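Local coordinates for periplasmic binding protein component of an ABC type zinc uptake transporter (Synechocystis sp., PDB 2OV3) that binds zinc in the periplasm and probably delivers it to an ABC-type zinc uptake transporter, at residues P11-Y14 and F15-I19; V109-Q112 and A113-I116; F138-E141 and L142-N146. All coordinates share one frame; numbering follows the deposited sequence.

Contact 1: residues P11-Y14 and F15-I19; sequences PQQY and FLEKI
Residues 11-14 hand over to 15-19 as one unbroken alpha-helix, in which the amides of Phe15, Leu16, Glu17 and Lys18 each bond to the carbonyl oxygen four residues earlier. Leu16 N to Gln12 O measures 2.8 Å. Phe15 N to Pro11 O is longer, at 3.3 Å. The same Pro11 O also sits over the centre of one face of the Phe15 ring, 3.1 Å above its plane. Phe15 CG stands beside its own backbone N (chi1 -45°), which folds the ring back along the helix over that carbonyl. Pro11 CB reaches the far end of the ring at Phe15 CZ, 4.3 Å away. Tyr14 and Phe15 cross at about a right angle, and Phe15 CD2 lies at the edge of the tyrosine ring, 3.7 Å from Tyr14 CD2. Lys18 runs alongside Tyr14, with Lys18 CG over one face of the ring and Lys18 CE 3.7 Å from Tyr14 OH. The lysine chain bends at chi2, and its NZ goes on to a salt bridge with Glu141. The helix is the crossover of the beta-alpha-beta unit formed with strands 3-7 and 24-28. Gln13, Leu16 and Glu17 touch Val26 of strand 24-28. Leu16 and Ile19 pack on helix 106-123, and Tyr14, Phe15 and Lys18 on Phe138 of helix 128-153.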
ATOM      1  N   PRO A  11      -0.051  -5.172  -5.615  1.00 12.25           N
ATOM      2  CA  PRO A  11      -0.846  -5.653  -4.473  1.00 11.78           C
ATOM      3  C   PRO A  11      -2.317  -5.871  -4.801  1.00 11.00           C
ATOM      4  O   PRO A  11      -2.961  -6.773  -4.258  1.00 10.82           O
ATOM      5  CB  PRO A  11      -0.649  -4.560  -3.422  1.00 11.21           C
ATOM      6  CG  PRO A  11       0.763  -4.103  -3.703  1.00 12.45           C
ATOM      7  CD  PRO A  11       0.759  -4.003  -5.233  1.00 12.52           C
ATOM      8  N   GLN A  12      -2.853  -5.038  -5.684  1.00 10.79           N
ATOM      9  CA  GLN A  12      -4.249  -5.182  -6.073  1.00 14.12           C
ATOM     10  C   GLN A  12      -4.396  -6.506  -6.838  1.00 16.39           C
ATOM     11  O   GLN A  12      -5.386  -7.220  -6.678  1.00 18.59           O
ATOM     12  CB  GLN A  12      -4.711  -3.997  -6.945  1.00 16.32           C
ATOM     13  CG  GLN A  12      -4.822  -2.657  -6.219  1.00 13.38           C
ATOM     14  CD  GLN A  12      -5.198  -1.510  -7.143  1.00 13.62           C
ATOM     15  OE1 GLN A  12      -4.403  -1.073  -7.979  1.00 16.54           O
ATOM     16  NE2 GLN A  12      -6.424  -1.032  -7.012  1.00 14.78           N
ATOM     17  N   GLN A  13      -3.401  -6.848  -7.649  1.00 16.52           N
ATOM     18  CA  GLN A  13      -3.461  -8.105  -8.373  1.00 17.43           C
ATOM     19  C   GLN A  13      -3.608  -9.252  -7.369  1.00 16.35           C
ATOM     20  O   GLN A  13      -4.356 -10.202  -7.596  1.00 16.44           O
ATOM     21  CB  GLN A  13      -2.207  -8.291  -9.221  1.00 17.51           C
ATOM     22  CG  GLN A  13      -2.063  -9.640  -9.874  1.00 18.98           C
ATOM     23  CD  GLN A  13      -0.846  -9.670 -10.770  1.00 24.77           C
ATOM     24  OE1 GLN A  13       0.255  -9.300 -10.346  1.00 28.08           O
ATOM     25  NE2 GLN A  13      -1.028 -10.104 -12.016  1.00 25.30           N
ATOM     26  N   TYR A  14      -2.898  -9.165  -6.253  1.00 16.89           N
ATOM     27  CA  TYR A  14      -2.992 -10.196  -5.225  1.00 15.71           C
ATOM     28  C   TYR A  14      -4.465 -10.365  -4.832  1.00 14.58           C
ATOM     29  O   TYR A  14      -4.991 -11.475  -4.846  1.00 12.26           O
ATOM     30  CB  TYR A  14      -2.182  -9.778  -4.000  1.00 16.30           C
ATOM     31  CG  TYR A  14      -2.075 -10.831  -2.922  1.00 15.19           C
ATOM     32  CD1 TYR A  14      -1.122 -11.843  -3.005  1.00 13.46           C
ATOM     33  CD2 TYR A  14      -2.906 -10.789  -1.794  1.00 17.45           C
ATOM     34  CE1 TYR A  14      -0.985 -12.786  -1.994  1.00 13.25           C
ATOM     35  CE2 TYR A  14      -2.782 -11.733  -0.773  1.00 17.17           C
ATOM     36  CZ  TYR A  14      -1.810 -12.726  -0.883  1.00 16.41           C
ATOM     37  OH  TYR A  14      -1.654 -13.630   0.133  1.00 17.42           O
ATOM     38  N   PHE A  15      -5.120  -9.245  -4.513  1.00 14.00           N
ATOM     39  CA  PHE A  15      -6.530  -9.236  -4.098  1.00 15.67           C
ATOM     40  C   PHE A  15      -7.486  -9.747  -5.200  1.00 16.41           C
ATOM     41  O   PHE A  15      -8.444 -10.466  -4.914  1.00 15.65           O
ATOM     42  CB  PHE A  15      -6.959  -7.812  -3.689  1.00 15.45           C
ATOM     43  CG  PHE A  15      -5.974  -7.088  -2.801  1.00 15.44           C
ATOM     44  CD1 PHE A  15      -5.969  -5.695  -2.763  1.00 16.86           C
ATOM     45  CD2 PHE A  15      -5.058  -7.782  -2.011  1.00 16.49           C
ATOM     46  CE1 PHE A  15      -5.065  -4.988  -1.955  1.00 17.43           C
ATOM     47  CE2 PHE A  15      -4.140  -7.096  -1.191  1.00 16.34           C
ATOM     48  CZ  PHE A  15      -4.144  -5.694  -1.164  1.00 17.44           C
ATOM     49  N   LEU A  16      -7.228  -9.367  -6.450  1.00 17.76           N
ATOM     50  CA  LEU A  16      -8.070  -9.797  -7.557  1.00 18.14           C
ATOM     51  C   LEU A  16      -7.906 -11.286  -7.810  1.00 19.03           C
ATOM     52  O   LEU A  16      -8.863 -11.979  -8.155  1.00 19.56           O
ATOM     53  CB  LEU A  16      -7.740  -9.027  -8.835  1.00 18.43           C
ATOM     54  CG  LEU A  16      -8.699  -7.886  -9.206  1.00 19.31           C
ATOM     55  CD1 LEU A  16     -10.096  -8.439  -9.500  1.00 16.38           C
ATOM     56  CD2 LEU A  16      -8.752  -6.887  -8.046  1.00 19.66           C
ATOM     57  N   GLU A  17      -6.690 -11.785  -7.636  1.00 19.09           N
ATOM     58  CA  GLU A  17      -6.452 -13.202  -7.841  1.00 19.91           C
ATOM     59  C   GLU A  17      -7.172 -13.995  -6.753  1.00 18.28           C
ATOM     60  O   GLU A  17      -7.840 -14.991  -7.039  1.00 19.07           O
ATOM     61  CB  GLU A  17      -4.953 -13.498  -7.825  1.00 21.37           C
ATOM     62  CG  GLU A  17      -4.463 -14.283  -9.034  1.00 30.18           C
ATOM     63  CD  GLU A  17      -4.538 -13.494 -10.337  1.00 30.72           C
ATOM     64  OE1 GLU A  17      -4.044 -12.358 -10.374  1.00 34.66           O
ATOM     65  OE2 GLU A  17      -5.073 -14.023 -11.324  1.00 33.93           O
ATOM     66  N   LYS A  18      -7.037 -13.550  -5.508  1.00 16.66           N
ATOM     67  CA  LYS A  18      -7.699 -14.204  -4.381  1.00 16.55           C
ATOM     68  C   LYS A  18      -9.212 -14.238  -4.566  1.00 18.16           C
ATOM     69  O   LYS A  18      -9.854 -15.218  -4.217  1.00 17.05           O
ATOM     70  CB  LYS A  18      -7.378 -13.465  -3.078  1.00 17.73           C
ATOM     71  CG  LYS A  18      -5.982 -13.723  -2.530  1.00 16.64           C
ATOM     72  CD  LYS A  18      -5.860 -15.140  -1.970  1.00 14.85           C
ATOM     73  CE  LYS A  18      -4.466 -15.376  -1.431  1.00 16.12           C
ATOM     74  NZ  LYS A  18      -4.291 -16.693  -0.788  1.00 16.55           N
ATOM     75  N   ILE A  19      -9.760 -13.161  -5.127  1.00 18.99           N
ATOM     76  CA  ILE A  19     -11.193 -13.023  -5.345  1.00 18.47           C
ATOM     77  C   ILE A  19     -11.719 -13.595  -6.656  1.00 19.29           C
ATOM     78  O   ILE A  19     -12.774 -14.226  -6.688  1.00 20.37           O
ATOM     79  CB  ILE A  19     -11.603 -11.539  -5.292  1.00 18.89           C
ATOM     80  CG1 ILE A  19     -11.228 -10.951  -3.923  1.00 20.52           C
ATOM     81  CG2 ILE A  19     -13.100 -11.391  -5.556  1.00 18.55           C
ATOM     82  CD1 ILE A  19     -11.397  -9.456  -3.834  1.00 14.84           C
TER

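Contact 2: residues V109-Q112 and A113-I116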
ATOM      1  N   VAL A 109      -8.250  -3.776   3.917  1.00 16.47           N
ATOM      2  CA  VAL A 109      -8.294  -4.511   2.662  1.00 16.32           C
ATOM      3  C   VAL A 109      -9.578  -5.345   2.616  1.00 18.01           C
ATOM      4  O   VAL A 109     -10.155  -5.546   1.542  1.00 18.41           O
ATOM      5  CB  VAL A 109      -7.052  -5.415   2.494  1.00 14.04           C
ATOM      6  CG1 VAL A 109      -7.288  -6.468   1.415  1.00 13.69           C
ATOM      7  CG2 VAL A 109      -5.866  -4.560   2.131  1.00 10.39           C
ATOM      8  N   LYS A 110     -10.029  -5.821   3.779  1.00 17.17           N
ATOM      9  CA  LYS A 110     -11.267  -6.599   3.854  1.00 18.02           C
ATOM     10  C   LYS A 110     -12.366  -5.827   3.137  1.00 18.21           C
ATOM     11  O   LYS A 110     -13.165  -6.393   2.388  1.00 21.00           O
ATOM     12  CB  LYS A 110     -11.710  -6.811   5.304  1.00 15.97           C
ATOM     13  CG  LYS A 110     -10.797  -7.644   6.151  1.00 16.11           C
ATOM     14  CD  LYS A 110     -11.408  -7.859   7.531  1.00 15.87           C
ATOM     15  CE  LYS A 110     -10.437  -8.596   8.449  1.00 18.54           C
ATOM     16  NZ  LYS A 110     -10.997  -8.878   9.820  1.00 18.17           N
ATOM     17  N   ARG A 111     -12.404  -4.524   3.377  1.00 20.34           N
ATOM     18  CA  ARG A 111     -13.412  -3.689   2.761  1.00 23.02           C
ATOM     19  C   ARG A 111     -13.120  -3.587   1.271  1.00 22.30           C
ATOM     20  O   ARG A 111     -14.024  -3.731   0.449  1.00 23.24           O
ATOM     21  CB  ARG A 111     -13.419  -2.299   3.403  1.00 24.67           C
ATOM     22  CG  ARG A 111     -14.790  -1.639   3.370  1.00 29.01           C
ATOM     23  CD  ARG A 111     -15.321  -1.526   1.954  1.00 32.11           C
ATOM     24  NE  ARG A 111     -16.775  -1.568   1.923  1.00 37.85           N
ATOM     25  CZ  ARG A 111     -17.501  -2.590   2.369  1.00 40.83           C
ATOM     26  NH1 ARG A 111     -16.904  -3.658   2.878  1.00 43.30           N
ATOM     27  NH2 ARG A 111     -18.826  -2.546   2.308  1.00 42.76           N
ATOM     28  N   GLN A 112     -11.855  -3.360   0.922  1.00 21.84           N
ATOM     29  CA  GLN A 112     -11.483  -3.247  -0.485  1.00 21.51           C
ATOM     30  C   GLN A 112     -11.870  -4.496  -1.279  1.00 22.10           C
ATOM     31  O   GLN A 112     -12.488  -4.397  -2.335  1.00 21.78           O
ATOM     32  CB  GLN A 112      -9.979  -2.993  -0.626  1.00 19.07           C
ATOM     33  CG  GLN A 112      -9.556  -1.614  -0.175  1.00 15.82           C
ATOM     34  CD  GLN A 112      -8.123  -1.579   0.280  1.00 15.33           C
ATOM     35  OE1 GLN A 112      -7.202  -1.819  -0.503  1.00 14.64           O
ATOM     36  NE2 GLN A 112      -7.921  -1.288   1.560  1.00 11.61           N
ATOM     37  N   ALA A 113     -11.517  -5.672  -0.775  1.00 21.98           N
ATOM     38  CA  ALA A 113     -11.855  -6.890  -1.494  1.00 23.39           C
ATOM     39  C   ALA A 113     -13.371  -7.041  -1.638  1.00 23.78           C
ATOM     40  O   ALA A 113     -13.868  -7.473  -2.681  1.00 24.63           O
ATOM     41  CB  ALA A 113     -11.271  -8.112  -0.788  1.00 21.85           C
ATOM     42  N   THR A 114     -14.099  -6.680  -0.589  1.00 22.08           N
ATOM     43  CA  THR A 114     -15.550  -6.785  -0.589  1.00 20.58           C
ATOM     44  C   THR A 114     -16.167  -5.924  -1.672  1.00 20.38           C
ATOM     45  O   THR A 114     -17.193  -6.270  -2.266  1.00 20.45           O
ATOM     46  CB  THR A 114     -16.129  -6.364   0.772  1.00 19.04           C
ATOM     47  OG1 THR A 114     -15.582  -7.201   1.793  1.00 14.87           O
ATOM     48  CG2 THR A 114     -17.639  -6.505   0.784  1.00 18.72           C
ATOM     49  N   THR A 115     -15.546  -4.790  -1.937  1.00 22.65           N
ATOM     50  CA  THR A 115     -16.059  -3.923  -2.977  1.00 23.76           C
ATOM     51  C   THR A 115     -15.714  -4.515  -4.337  1.00 24.50           C
ATOM     52  O   THR A 115     -16.502  -4.417  -5.276  1.00 24.10           O
ATOM     53  CB  THR A 115     -15.469  -2.522  -2.856  1.00 25.40           C
ATOM     54  OG1 THR A 115     -15.886  -1.944  -1.607  1.00 25.49           O
ATOM     55  CG2 THR A 115     -15.947  -1.648  -4.008  1.00 22.84           C
ATOM     56  N   ILE A 116     -14.547  -5.144  -4.438  1.00 24.55           N
ATOM     57  CA  ILE A 116     -14.137  -5.737  -5.708  1.00 25.98           C
ATOM     58  C   ILE A 116     -15.054  -6.881  -6.098  1.00 25.50           C
ATOM     59  O   ILE A 116     -15.541  -6.948  -7.225  1.00 25.32           O
ATOM     60  CB  ILE A 116     -12.726  -6.319  -5.643  1.00 26.49           C
ATOM     61  CG1 ILE A 116     -11.725  -5.239  -5.229  1.00 25.60           C
ATOM     62  CG2 ILE A 116     -12.375  -6.936  -6.985  1.00 26.95           C
ATOM     63  CD1 ILE A 116     -11.873  -3.954  -5.982  1.00 27.15           C
TER
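Thr114 turns its OG1 to stand beside its own backbone N (chi1 -59°), and this brings the hydroxyl back to Lys110 O, one turn earlier in helix 106-123. Arg111 takes its CG anti to the backbone N and then bends at chi2 (-57°), which carries the guanidinium along the helix toward residues 113-116. Thr114 OG1 donates to Lys110 O at 2.6 Å. Thr114 N bonds the same oxygen at 3.1 Å, and the two donors come from opposite faces of the carbonyl plane. Arg111 NH1 lies 3.5 Å from Thr114 CB, in contact with carbon rather than with the hydroxyl. Thr115 meets the arginine stem at about a right angle, with Thr115 OG1 3.6 Å from Arg111 CD. Ala113 N bonds Val109 O at 2.7 Å. Ile116 lays CG1 3.1 Å from Gln112 O, an oxygen that also accepts from Ile116 N. Gln112 NE2 bonds Ile102 O, and Ala113 packs on Phe138 and Ile19. The Thr114 hydroxyl thus has its acceptor within its own helix. Its bond adds a second grip on a carbonyl already used by the backbone, which is consistent with holding the Thr114 side chain in this rotamer.

Contact 3: residues F138-E141 and L142-N146; sequences FLAE and LERLN
This is one turn and its successor within the long alpha-helix 128-153, which links the two lobes, as in metal-binding proteins of the solute-binding protein 9 family. The helix packs against helices 10-20 and 106-123; this contact lies away from the zinc site. Its central side-chain contact is a CH-pi interaction between Phe138 and Leu142, four residues apart. Leu142 CG stands over one face of the Phe138 ring, 4.1 Å from the centroid and displaced toward the rim. Leu142 CD2 touches the ring at Phe138 CZ, 3.7 Å away. Phe138 has its CG anti to the backbone N (chi1 -169°), which swings the ring beside the next turn. The other branch, Leu142 CD1, meets Leu139 CD2 at 4.0 Å, and the two leucines cross at a slant. Leu142 N bonds Phe138 O at 2.7 Å. Arg144 bends at chi2 and chi3, folding its guanidinium back so that Ala140 O lies over the centre of one face. Arg144 NH2 comes 3.6 Å from Glu141 CG, so the arginine meets the stem of the glutamate. Glu141 OE1 instead makes a salt bridge with Lys18. Leu142 also packs on Val109 of helix 106-123, and Leu145 on Trp241 of helix 241-256. Asn146 ND2 donates to Glu143 OE2 at 2.8 Å, on the syn side, 25° out of the carboxylate plane.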
ATOM      1  N   PHE A 138     -10.785 -15.400   1.616  1.00 26.60           N
ATOM      2  CA  PHE A 138      -9.825 -14.299   1.750  1.00 25.22           C
ATOM      3  C   PHE A 138      -9.995 -13.499   3.060  1.00 24.95           C
ATOM      4  O   PHE A 138      -9.021 -13.235   3.777  1.00 22.67           O
ATOM      5  CB  PHE A 138      -9.945 -13.347   0.548  1.00 25.06           C
ATOM      6  CG  PHE A 138      -8.832 -12.338   0.458  1.00 25.34           C
ATOM      7  CD1 PHE A 138      -9.058 -11.081  -0.089  1.00 26.32           C
ATOM      8  CD2 PHE A 138      -7.564 -12.633   0.942  1.00 25.32           C
ATOM      9  CE1 PHE A 138      -8.039 -10.131  -0.158  1.00 26.33           C
ATOM     10  CE2 PHE A 138      -6.539 -11.690   0.877  1.00 26.97           C
ATOM     11  CZ  PHE A 138      -6.781 -10.433   0.328  1.00 26.07           C
ATOM     12  N   LEU A 139     -11.233 -13.102   3.353  1.00 23.32           N
ATOM     13  CA  LEU A 139     -11.525 -12.361   4.576  1.00 24.05           C
ATOM     14  C   LEU A 139     -10.921 -13.089   5.773  1.00 24.49           C
ATOM     15  O   LEU A 139     -10.150 -12.523   6.547  1.00 25.06           O
ATOM     16  CB  LEU A 139     -13.034 -12.223   4.781  1.00 20.64           C
ATOM     17  CG  LEU A 139     -13.728 -11.338   3.759  1.00 21.92           C
ATOM     18  CD1 LEU A 139     -15.223 -11.405   3.933  1.00 20.98           C
ATOM     19  CD2 LEU A 139     -13.222  -9.919   3.922  1.00 22.69           C
ATOM     20  N   ALA A 140     -11.275 -14.358   5.914  1.00 25.57           N
ATOM     21  CA  ALA A 140     -10.774 -15.162   7.011  1.00 25.71           C
ATOM     22  C   ALA A 140      -9.256 -15.211   6.988  1.00 26.40           C
ATOM     23  O   ALA A 140      -8.621 -15.307   8.039  1.00 27.42           O
ATOM     24  CB  ALA A 140     -11.353 -16.565   6.932  1.00 26.30           C
ATOM     25  N   GLU A 141      -8.668 -15.161   5.795  1.00 26.58           N
ATOM     26  CA  GLU A 141      -7.209 -15.173   5.677  1.00 27.54           C
ATOM     27  C   GLU A 141      -6.701 -13.854   6.241  1.00 27.00           C
ATOM     28  O   GLU A 141      -5.676 -13.800   6.926  1.00 26.37           O
ATOM     29  CB  GLU A 141      -6.784 -15.319   4.208  1.00 28.20           C
ATOM     30  CG  GLU A 141      -6.642 -16.768   3.735  1.00 31.53           C
ATOM     31  CD  GLU A 141      -6.320 -16.890   2.237  1.00 33.20           C
ATOM     32  OE1 GLU A 141      -5.409 -16.180   1.748  1.00 30.36           O
ATOM     33  OE2 GLU A 141      -6.978 -17.706   1.552  1.00 33.09           O
ATOM     34  N   LEU A 142      -7.455 -12.796   5.966  1.00 26.74           N
ATOM     35  CA  LEU A 142      -7.111 -11.458   6.427  1.00 26.53           C
ATOM     36  C   LEU A 142      -7.115 -11.375   7.952  1.00 28.69           C
ATOM     37  O   LEU A 142      -6.127 -10.949   8.550  1.00 27.98           O
ATOM     38  CB  LEU A 142      -8.079 -10.431   5.820  1.00 24.63           C
ATOM     39  CG  LEU A 142      -8.025 -10.222   4.287  1.00 24.04           C
ATOM     40  CD1 LEU A 142      -9.242  -9.447   3.820  1.00 22.45           C
ATOM     41  CD2 LEU A 142      -6.753  -9.487   3.908  1.00 19.51           C
ATOM     42  N   GLU A 143      -8.213 -11.784   8.583  1.00 29.90           N
ATOM     43  CA  GLU A 143      -8.289 -11.749  10.041  1.00 31.37           C
ATOM     44  C   GLU A 143      -7.156 -12.552  10.672  1.00 31.19           C
ATOM     45  O   GLU A 143      -6.649 -12.212  11.745  1.00 32.37           O
ATOM     46  CB  GLU A 143      -9.636 -12.294  10.527  1.00 32.89           C
ATOM     47  CG  GLU A 143     -10.431 -11.264  11.320  1.00 36.19           C
ATOM     48  CD  GLU A 143      -9.666 -10.747  12.526  1.00 37.44           C
ATOM     49  OE1 GLU A 143      -9.495 -11.524  13.494  1.00 38.17           O
ATOM     50  OE2 GLU A 143      -9.230  -9.576  12.494  1.00 36.21           O
ATOM     51  N   ARG A 144      -6.767 -13.625  10.000  1.00 30.76           N
ATOM     52  CA  ARG A 144      -5.693 -14.471  10.486  1.00 30.95           C
ATOM     53  C   ARG A 144      -4.393 -13.668  10.453  1.00 30.29           C
ATOM     54  O   ARG A 144      -3.690 -13.569  11.460  1.00 30.53           O
ATOM     55  CB  ARG A 144      -5.585 -15.708   9.600  1.00 31.73           C
ATOM     56  CG  ARG A 144      -4.983 -16.911  10.298  1.00 36.45           C
ATOM     57  CD  ARG A 144      -5.789 -18.157   9.979  1.00 37.19           C
ATOM     58  NE  ARG A 144      -5.939 -18.343   8.536  1.00 37.88           N
ATOM     59  CZ  ARG A 144      -7.066 -18.737   7.953  1.00 36.64           C
ATOM     60  NH1 ARG A 144      -8.140 -18.982   8.690  1.00 34.87           N
ATOM     61  NH2 ARG A 144      -7.115 -18.893   6.638  1.00 37.32           N
ATOM     62  N   LEU A 145      -4.094 -13.092   9.286  1.00 28.49           N
ATOM     63  CA  LEU A 145      -2.899 -12.273   9.088  1.00 25.39           C
ATOM     64  C   LEU A 145      -2.921 -11.099  10.065  1.00 24.98           C
ATOM     65  O   LEU A 145      -1.911 -10.788  10.697  1.00 23.71           O
ATOM     66  CB  LEU A 145      -2.852 -11.734   7.649  1.00 24.50           C
ATOM     67  CG  LEU A 145      -1.840 -10.615   7.305  1.00 22.84           C
ATOM     68  CD1 LEU A 145      -0.423 -11.160   7.393  1.00 19.27           C
ATOM     69  CD2 LEU A 145      -2.107 -10.059   5.913  1.00 22.65           C
ATOM     70  N   ASN A 146      -4.074 -10.448  10.172  1.00 25.06           N
ATOM     71  CA  ASN A 146      -4.230  -9.325  11.081  1.00 27.13           C
ATOM     72  C   ASN A 146      -3.856  -9.739  12.500  1.00 28.99           C
ATOM     73  O   ASN A 146      -3.104  -9.048  13.193  1.00 30.16           O
ATOM     74  CB  ASN A 146      -5.672  -8.802  11.061  1.00 25.29           C
ATOM     75  CG  ASN A 146      -5.913  -7.714  12.097  1.00 26.34           C
ATOM     76  OD1 ASN A 146      -5.141  -6.764  12.214  1.00 26.40           O
ATOM     77  ND2 ASN A 146      -6.993  -7.846  12.846  1.00 28.04           N
TER

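From the N terminus the chain makes contact 1, then contact 2, then contact 3. Each closes within a few residues, inside a single helix, so none nests in or crosses another. The three helices meet in space. Contact 1 joins contact 2 where Ile19 CD1 lies 3.3 Å from Ala113 CB and Leu16 packs on Ile116. Contact 2 joins contact 3 through Lys110, whose stem packs on Leu139 and Leu142. Contact 3 returns to contact 1 where Phe138 CZ lies 3.9 Å from Phe15 CD2. Together they tie the beta-alpha-beta helix 10-20 to helices 106-123 and 128-153.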